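Local coordinates for CDP-4-keto-6-deoxy-D-glucose-3-dehydrase (Yersinia pseudotuberculosis, PDB 3BB8), which probably uses pyridoxal 5'-phosphate to dehydrate CDP-4-keto-6-deoxy-D-glucose at C3 in the biosynthesis of a lipopolysaccharide sugar, at residues L150-V155 / V177-D182. The protein carries 1 engineered substitution. Sequence-based numbering, arbitrary orientation.
Sequences LIEAAV and VRRVAD
I151 begins the packing between the short, weakly bonded helical turn 151-154 and the longer helix 174-184 by setting its CG2 methyl 3.6 Å from V180 CG1. With chi1 at -57°, CG1 sits beside the backbone N, which puts CG2 anti to that N and against V180; the side chain as a whole also packs on V137 and I114 of the underlying sheet. A beta-branched residue suits this place because two branches leaving one carbon can serve two neighbours. E152, where the backbones come nearest (CA to V180 CA, 6.4 Å), has CG anti to the backbone N, and a bend at chi2 (77°) swings the carboxylate across to R179. E152 OE1 lies 3.1 Å from R179 NH2 in a salt bridge, at the edge of the guanidinium and near its plane, and the two flat groups are only 18° from coplanar. Neither charge depends on the other alone: E152 OE2 is hydrogen-bonded to Y184 OH, while R179 NH1 makes a second salt bridge, to E176 OE1. Long, flexible charged chains fit this partly exposed border, since they can span the gap while staying near solvent. V155, in the loop just after the turn, closes the apolar patch, its CG2 4.1 Å from V180 CG1, and also touches I114. Turn and helix lie on the same side of the parallel strands of the aspartate aminotransferase fold, away from the cofactor: methyls fill the side near the sheet, and the ion pair, shared with further partners, ties the outer side, where water probably weakens its pull.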
loop_
_atom_site.group_PDB
_atom_site.type_symbol
_atom_site.label_atom_id
_atom_site.label_comp_id
_atom_site.label_asym_id
_atom_site.label_seq_id
_atom_site.Cartn_x
_atom_site.Cartn_y
_atom_site.Cartn_z
ATOM N N LEU A 150 5.375 6.171 -33.412
ATOM C CA LEU A 150 4.343 7.173 -33.152
ATOM C C LEU A 150 4.654 8.081 -31.958
ATOM O O LEU A 150 4.002 9.108 -31.764
ATOM C CB LEU A 150 3.003 6.478 -32.922
ATOM C CG LEU A 150 2.546 5.553 -34.046
ATOM C CD1 LEU A 150 1.310 4.790 -33.612
ATOM C CD2 LEU A 150 2.274 6.374 -35.291
ATOM N N ILE A 151 5.642 7.690 -31.159
ATOM C CA ILE A 151 6.039 8.456 -29.983
ATOM C C ILE A 151 6.375 9.897 -30.364
ATOM O O ILE A 151 5.755 10.843 -29.884
ATOM C CB ILE A 151 7.283 7.832 -29.322
ATOM C CG1 ILE A 151 7.013 6.368 -28.953
ATOM C CG2 ILE A 151 7.678 8.638 -28.103
ATOM C CD1 ILE A 151 5.848 6.162 -28.026
ATOM N N GLU A 152 7.368 10.031 -31.239
ATOM C CA GLU A 152 7.856 11.311 -31.742
ATOM C C GLU A 152 6.792 12.388 -31.938
ATOM O O GLU A 152 6.912 13.493 -31.407
ATOM C CB GLU A 152 8.586 11.074 -33.066
ATOM C CG GLU A 152 9.030 12.330 -33.802
ATOM C CD GLU A 152 10.269 12.962 -33.201
ATOM O OE1 GLU A 152 11.346 12.321 -33.223
ATOM O OE2 GLU A 152 10.163 14.105 -32.711
ATOM N N ALA A 153 5.755 12.071 -32.703
ATOM C CA ALA A 153 4.698 13.038 -32.983
ATOM C C ALA A 153 3.839 13.394 -31.778
ATOM O O ALA A 153 3.122 14.394 -31.802
ATOM C CB ALA A 153 3.814 12.529 -34.118
ATOM N N ALA A 154 3.900 12.581 -30.727
ATOM C CA ALA A 154 3.105 12.851 -29.531
ATOM C C ALA A 154 3.841 13.786 -28.567
ATOM O O ALA A 154 3.265 14.268 -27.589
ATOM C CB ALA A 154 2.754 11.544 -28.831
ATOM N N VAL A 155 5.113 14.042 -28.850
ATOM C CA VAL A 155 5.912 14.919 -28.006
ATOM C C VAL A 155 5.579 16.386 -28.250
ATOM O O VAL A 155 5.337 16.802 -29.386
ATOM C CB VAL A 155 7.409 14.718 -28.259
ATOM C CG1 VAL A 155 8.212 15.602 -27.319
ATOM C CG2 VAL A 155 7.773 13.257 -28.068
ATOM N N VAL A 177 12.277 4.152 -28.272
ATOM C CA VAL A 177 11.814 4.870 -27.086
ATOM C C VAL A 177 12.948 5.678 -26.455
ATOM O O VAL A 177 12.821 6.884 -26.253
ATOM C CB VAL A 177 11.229 3.901 -26.033
ATOM C CG1 VAL A 177 10.841 4.676 -24.778
ATOM C CG2 VAL A 177 10.006 3.191 -26.601
ATOM N N ARG A 178 14.054 5.016 -26.141
ATOM C CA ARG A 178 15.192 5.713 -25.561
ATOM C C ARG A 178 15.644 6.822 -26.509
ATOM O O ARG A 178 15.857 7.964 -26.091
ATOM C CB ARG A 178 16.342 4.740 -25.302
ATOM C CG ARG A 178 16.251 4.038 -23.957
ATOM C CD ARG A 178 16.245 5.064 -22.832
ATOM N NE ARG A 178 17.430 5.910 -22.894
ATOM C CZ ARG A 178 18.662 5.473 -22.655
ATOM N NH1 ARG A 178 18.865 4.201 -22.326
ATOM N NH2 ARG A 178 19.694 6.298 -22.773
ATOM N N ARG A 179 15.779 6.487 -27.785
ATOM C CA ARG A 179 16.194 7.465 -28.772
ATOM C C ARG A 179 15.337 8.719 -28.607
ATOM O O ARG A 179 15.855 9.833 -28.526
ATOM C CB ARG A 179 16.009 6.906 -30.183
ATOM C CG ARG A 179 16.895 7.556 -31.242
ATOM C CD ARG A 179 16.165 7.667 -32.567
ATOM N NE ARG A 179 15.323 8.858 -32.604
ATOM C CZ ARG A 179 14.194 8.956 -33.296
ATOM N NH1 ARG A 179 13.764 7.921 -34.009
ATOM N NH2 ARG A 179 13.499 10.089 -33.286
ATOM N N VAL A 180 14.023 8.533 -28.549
ATOM C CA VAL A 180 13.107 9.660 -28.408
ATOM C C VAL A 180 13.204 10.311 -27.028
ATOM O O VAL A 180 13.073 11.530 -26.893
ATOM C CB VAL A 180 11.653 9.227 -28.635
ATOM C CG1 VAL A 180 10.751 10.452 -28.679
ATOM C CG2 VAL A 180 11.545 8.436 -29.925
ATOM N N ALA A 181 13.434 9.495 -26.007
ATOM C CA ALA A 181 13.540 10.005 -24.648
ATOM C C ALA A 181 14.797 10.852 -24.500
ATOM O O ALA A 181 14.735 11.987 -24.027
ATOM C CB ALA A 181 13.564 8.847 -23.650
ATOM N N ASP A 182 15.933 10.295 -24.909
ATOM C CA ASP A 182 17.208 10.994 -24.815
ATOM C C ASP A 182 17.223 12.275 -25.642
ATOM O O ASP A 182 17.851 13.267 -25.265
ATOM C CB ASP A 182 18.340 10.069 -25.255
ATOM C CG ASP A 182 18.352 8.766 -24.480
ATOM O OD1 ASP A 182 18.190 8.814 -23.243
ATOM O OD2 ASP A 182 18.527 7.694 -25.101
#